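Local coordinates for protein suppressor of fused homolog (Drosophila melanogaster, PDB 6LPH) that probably binds and sequesters transcription factors in Hedgehog signalling, and whose N-terminal part, seen here, binds Fused, at residues P70-D81 against G99-K110. Numbering follows the deposited sequence.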
loop_
_atom_site.group_PDB
_atom_site.type_symbol
_atom_site.label_atom_id
_atom_site.label_comp_id
_atom_site.label_asym_id
_atom_site.label_seq_id
_atom_site.Cartn_x
_atom_site.Cartn_y
_atom_site.Cartn_z
ATOM N N PRO A 70 11.216 -1.941 -11.493
ATOM C CA PRO A 70 11.673 -1.374 -10.217
ATOM C C PRO A 70 10.579 -0.517 -9.621
ATOM O O PRO A 70 9.873 0.202 -10.361
ATOM C CB PRO A 70 12.867 -0.491 -10.595
ATOM C CG PRO A 70 13.004 -0.563 -12.076
ATOM C CD PRO A 70 12.011 -1.500 -12.662
ATOM N N HIS A 71 10.426 -0.597 -8.299
ATOM C CA HIS A 71 9.345 0.117 -7.650
ATOM C C HIS A 71 9.592 0.291 -6.175
ATOM O O HIS A 71 10.543 -0.280 -5.604
ATOM C CB HIS A 71 8.012 -0.575 -7.928
ATOM C CG HIS A 71 7.875 -1.964 -7.307
ATOM N ND1 HIS A 71 8.272 -3.103 -7.944
ATOM C CD2 HIS A 71 7.287 -2.370 -6.119
ATOM C CE1 HIS A 71 7.983 -4.172 -7.177
ATOM N NE2 HIS A 71 7.398 -3.723 -6.049
ATOM N N TRP A 72 8.734 1.109 -5.565
ATOM C CA TRP A 72 8.709 1.320 -4.135
ATOM C C TRP A 72 7.622 0.464 -3.527
ATOM O O TRP A 72 6.510 0.429 -4.058
ATOM C CB TRP A 72 8.375 2.771 -3.891
ATOM C CG TRP A 72 9.323 3.756 -4.540
ATOM C CD1 TRP A 72 9.042 4.688 -5.542
ATOM C CD2 TRP A 72 10.722 3.958 -4.217
ATOM N NE1 TRP A 72 10.165 5.452 -5.843
ATOM C CE2 TRP A 72 11.203 5.056 -5.089
ATOM C CE3 TRP A 72 11.603 3.376 -3.333
ATOM C CZ2 TRP A 72 12.507 5.498 -5.049
ATOM C CZ3 TRP A 72 12.932 3.842 -3.314
ATOM C CH2 TRP A 72 13.356 4.876 -4.136
ATOM N N HIS A 73 7.907 -0.233 -2.420
ATOM C CA HIS A 73 6.925 -1.170 -1.793
ATOM C C HIS A 73 6.609 -0.658 -0.387
ATOM O O HIS A 73 7.532 -0.479 0.446
ATOM C CB HIS A 73 7.537 -2.551 -1.756
ATOM C CG HIS A 73 6.617 -3.660 -1.279
ATOM N ND1 HIS A 73 7.109 -4.854 -0.862
ATOM C CD2 HIS A 73 5.228 -3.753 -1.177
ATOM C CE1 HIS A 73 6.096 -5.683 -0.514
ATOM N NE2 HIS A 73 4.939 -5.031 -0.721
ATOM N N TYR A 74 5.336 -0.347 -0.147
ATOM C CA TYR A 74 4.892 0.208 1.131
ATOM C C TYR A 74 4.129 -0.845 1.924
ATOM O O TYR A 74 3.315 -1.552 1.339
ATOM C CB TYR A 74 3.934 1.363 0.868
ATOM C CG TYR A 74 4.638 2.470 0.096
ATOM C CD1 TYR A 74 4.773 2.404 -1.290
ATOM C CD2 TYR A 74 5.220 3.534 0.771
ATOM C CE1 TYR A 74 5.424 3.458 -2.009
ATOM C CE2 TYR A 74 5.859 4.601 0.059
ATOM C CZ TYR A 74 5.972 4.514 -1.332
ATOM O OH TYR A 74 6.626 5.498 -2.050
ATOM N N ILE A 75 4.389 -0.942 3.235
ATOM C CA ILE A 75 3.660 -1.938 4.112
ATOM C C ILE A 75 3.192 -1.259 5.397
ATOM O O ILE A 75 4.003 -0.629 6.084
ATOM C CB ILE A 75 4.489 -3.200 4.428
ATOM C CG1 ILE A 75 5.000 -3.857 3.147
ATOM C CG2 ILE A 75 3.633 -4.229 5.231
ATOM C CD1 ILE A 75 6.421 -3.488 2.813
ATOM N N SER A 76 1.886 -1.353 5.708
ATOM C CA SER A 76 1.317 -0.681 6.893
ATOM C C SER A 76 1.397 -1.549 8.132
ATOM O O SER A 76 1.455 -2.795 8.041
ATOM C CB SER A 76 -0.177 -0.336 6.669
ATOM O OG SER A 76 -1.014 -1.512 6.797
ATOM N N PHE A 77 1.369 -0.893 9.294
ATOM C CA PHE A 77 1.289 -1.591 10.586
ATOM C C PHE A 77 0.249 -0.864 11.400
ATOM O O PHE A 77 0.443 0.327 11.741
ATOM C CB PHE A 77 2.604 -1.494 11.359
ATOM C CG PHE A 77 3.788 -2.108 10.662
ATOM C CD1 PHE A 77 4.452 -1.421 9.637
ATOM C CD2 PHE A 77 4.297 -3.338 11.083
ATOM C CE1 PHE A 77 5.567 -1.971 9.010
ATOM C CE2 PHE A 77 5.424 -3.876 10.465
ATOM C CZ PHE A 77 6.059 -3.195 9.422
ATOM N N GLY A 78 -0.831 -1.570 11.734
ATOM C CA GLY A 78 -1.869 -1.027 12.594
ATOM C C GLY A 78 -3.265 -1.569 12.367
ATOM O O GLY A 78 -4.073 -1.505 13.282
ATOM N N LEU A 79 -3.567 -2.061 11.155
ATOM C CA LEU A 79 -4.884 -2.678 10.865
ATOM C C LEU A 79 -4.980 -4.068 11.488
ATOM O O LEU A 79 -6.075 -4.522 11.847
ATOM C CB LEU A 79 -5.175 -2.726 9.339
ATOM C CG LEU A 79 -5.358 -1.310 8.739
ATOM C CD1 LEU A 79 -5.244 -1.348 7.237
ATOM C CD2 LEU A 79 -6.757 -0.871 9.080
ATOM N N SER A 80 -3.837 -4.727 11.619
ATOM C CA SER A 80 -3.763 -5.988 12.377
ATOM C C SER A 80 -3.447 -5.682 13.854
ATOM O O SER A 80 -3.203 -4.518 14.222
ATOM C CB SER A 80 -2.712 -6.911 11.764
ATOM O OG SER A 80 -1.413 -6.386 11.973
ATOM N N ASP A 81 -3.482 -6.710 14.702
ATOM C CA ASP A 81 -3.269 -6.500 16.127
ATOM C C ASP A 81 -1.771 -6.564 16.436
ATOM O O ASP A 81 -1.230 -7.649 16.686
ATOM C CB ASP A 81 -4.051 -7.541 16.947
ATOM C CG ASP A 81 -3.888 -7.356 18.447
ATOM O OD1 ASP A 81 -4.404 -8.198 19.211
ATOM O OD2 ASP A 81 -3.226 -6.386 18.874
ATOM N N GLY A 99 -6.630 -8.472 14.718
ATOM C CA GLY A 99 -7.276 -7.163 14.504
ATOM C C GLY A 99 -8.248 -7.290 13.355
ATOM O O GLY A 99 -9.047 -8.233 13.334
ATOM N N MET A 100 -8.163 -6.373 12.389
ATOM C CA MET A 100 -8.982 -6.506 11.177
ATOM C C MET A 100 -8.554 -7.672 10.274
ATOM O O MET A 100 -9.289 -8.046 9.370
ATOM C CB MET A 100 -9.062 -5.180 10.390
ATOM C CG MET A 100 -9.708 -4.073 11.213
ATOM S SD MET A 100 -10.364 -2.741 10.186
ATOM C CE MET A 100 -11.976 -3.420 9.746
ATOM N N GLY A 101 -7.387 -8.256 10.525
ATOM C CA GLY A 101 -6.999 -9.503 9.847
ATOM C C GLY A 101 -6.174 -9.275 8.588
ATOM O O GLY A 101 -5.906 -10.220 7.814
ATOM N N PHE A 102 -5.768 -8.022 8.383
ATOM C CA PHE A 102 -4.931 -7.695 7.244
ATOM C C PHE A 102 -4.084 -6.440 7.494
ATOM O O PHE A 102 -4.340 -5.707 8.467
ATOM C CB PHE A 102 -5.804 -7.520 5.981
ATOM C CG PHE A 102 -6.653 -6.275 5.999
ATOM C CD1 PHE A 102 -6.208 -5.106 5.402
ATOM C CD2 PHE A 102 -7.888 -6.278 6.636
ATOM C CE1 PHE A 102 -6.991 -3.962 5.413
ATOM C CE2 PHE A 102 -8.660 -5.135 6.665
ATOM C CZ PHE A 102 -8.212 -3.980 6.059
ATOM N N GLU A 103 -3.053 -6.243 6.659
ATOM C CA GLU A 103 -2.391 -4.947 6.526
ATOM C C GLU A 103 -2.421 -4.567 5.065
ATOM O O GLU A 103 -2.617 -5.424 4.193
ATOM C CB GLU A 103 -0.932 -4.933 7.058
ATOM C CG GLU A 103 -0.815 -5.180 8.588
ATOM C CD GLU A 103 -1.263 -4.018 9.467
ATOM O OE1 GLU A 103 -1.656 -2.910 8.960
ATOM O OE2 GLU A 103 -1.175 -4.199 10.707
ATOM N N LEU A 104 -2.234 -3.265 4.812
ATOM C CA LEU A 104 -2.210 -2.748 3.467
ATOM C C LEU A 104 -0.792 -2.744 2.888
ATOM O O LEU A 104 0.178 -2.402 3.599
ATOM C CB LEU A 104 -2.696 -1.300 3.471
ATOM C CG LEU A 104 -4.166 -1.131 3.924
ATOM C CD1 LEU A 104 -4.503 0.342 4.110
ATOM C CD2 LEU A 104 -5.122 -1.782 2.919
ATOM N N THR A 105 -0.672 -3.123 1.613
ATOM C CA THR A 105 0.560 -2.878 0.870
ATOM C C THR A 105 0.296 -2.075 -0.422
ATOM O O THR A 105 -0.855 -1.959 -0.877
ATOM C CB THR A 105 1.374 -4.153 0.571
ATOM O OG1 THR A 105 0.797 -4.845 -0.533
ATOM C CG2 THR A 105 1.415 -5.126 1.809
ATOM N N PHE A 106 1.355 -1.518 -0.999
ATOM C CA PHE A 106 1.185 -0.749 -2.235
ATOM C C PHE A 106 2.513 -0.816 -2.991
ATOM O O PHE A 106 3.584 -0.800 -2.371
ATOM C CB PHE A 106 0.786 0.674 -1.875
ATOM C CG PHE A 106 0.589 1.612 -3.067
ATOM C CD1 PHE A 106 -0.359 1.330 -4.069
ATOM C CD2 PHE A 106 1.297 2.805 -3.140
ATOM C CE1 PHE A 106 -0.587 2.198 -5.132
ATOM C CE2 PHE A 106 1.063 3.717 -4.208
ATOM C CZ PHE A 106 0.136 3.398 -5.209
ATOM N N ARG A 107 2.436 -1.003 -4.306
ATOM C CA ARG A 107 3.650 -1.035 -5.145
ATOM C C ARG A 107 3.606 0.118 -6.123
ATOM O O ARG A 107 2.685 0.236 -6.957
ATOM C CB ARG A 107 3.805 -2.354 -5.866
ATOM C CG ARG A 107 4.002 -3.529 -4.867
ATOM C CD ARG A 107 4.181 -4.846 -5.582
ATOM N NE ARG A 107 4.218 -5.960 -4.622
ATOM C CZ ARG A 107 5.319 -6.356 -3.972
ATOM N NH1 ARG A 107 6.509 -5.752 -4.212
ATOM N NH2 ARG A 107 5.261 -7.391 -3.121
ATOM N N LEU A 108 4.601 0.970 -6.030
ATOM C CA LEU A 108 4.566 2.213 -6.819
ATOM C C LEU A 108 5.743 2.317 -7.811
ATOM O O LEU A 108 6.907 2.361 -7.404
ATOM C CB LEU A 108 4.508 3.404 -5.877
ATOM C CG LEU A 108 4.692 4.789 -6.552
ATOM C CD1 LEU A 108 3.535 5.096 -7.489
ATOM C CD2 LEU A 108 4.836 5.874 -5.477
ATOM N N ALA A 109 5.428 2.361 -9.108
ATOM C CA ALA A 109 6.449 2.390 -10.159
ATOM C C ALA A 109 7.298 3.648 -10.037
ATOM O O ALA A 109 6.787 4.739 -9.763
ATOM C CB ALA A 109 5.804 2.304 -11.553
ATOM N N LYS A 110 8.608 3.478 -10.188
ATOM C CA LYS A 110 9.511 4.606 -10.189
ATOM C C LYS A 110 9.246 5.350 -11.464
ATOM O O LYS A 110 8.995 4.741 -12.505
ATOM C CB LYS A 110 10.982 4.158 -10.113
ATOM C CG LYS A 110 11.307 3.422 -8.811
ATOM C CD LYS A 110 12.798 3.345 -8.584
ATOM C CE LYS A 110 13.084 2.401 -7.426
ATOM N NZ LYS A 110 14.547 2.170 -7.250
HETATM O O HOH W 1 9.477 1.580 -12.593
#
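Trp72 and Leu108 exchange two backbone hydrogen bonds, as do Tyr74 and Phe106, making strands 71-77 and 102-109 antiparallel neighbours. The ladder ends where Ser76 N reaches Leu104 O but Leu104 N turns to Ser76 OG (2.9 Å).

Beyond it, a bend at chi2 (-73°) carries the Glu103 carboxylate to the turn after strand 71-77. OE1 accepts from Ser76 OG (2.7 Å) and Leu79 N on opposite faces. OE2 takes Gly78 N (2.8 Å), Ser80 N and Ser80 OG. Five donors hold this buried group, which would favour the ionised form.

The Arg107 guanidinium lies flat on the His73 ring, centres 3.6 Å apart. NH1 donates to His71 NE2 (2.9 Å) within both planes, His71 ND1 being bonded to Pro69 O; Asp178 pairs with NH2 and Tyr29 holds His73 ND1.

The extended Lys110 chain crosses one face of Trp72, CE in CH-pi contact 4.0 Å from the six-membered ring's centroid and NZ, bonded to Asn59, in cation-pi contact. Leu79 CD1 packs against Leu104 CG and the Phe102 ring.

These inner strands of the SUFU-family mixed sheet, tied by Glu103 at the turn, lie between strands 54-60 and 189-199; helix 16-28 packs on Phe77 and Ser80.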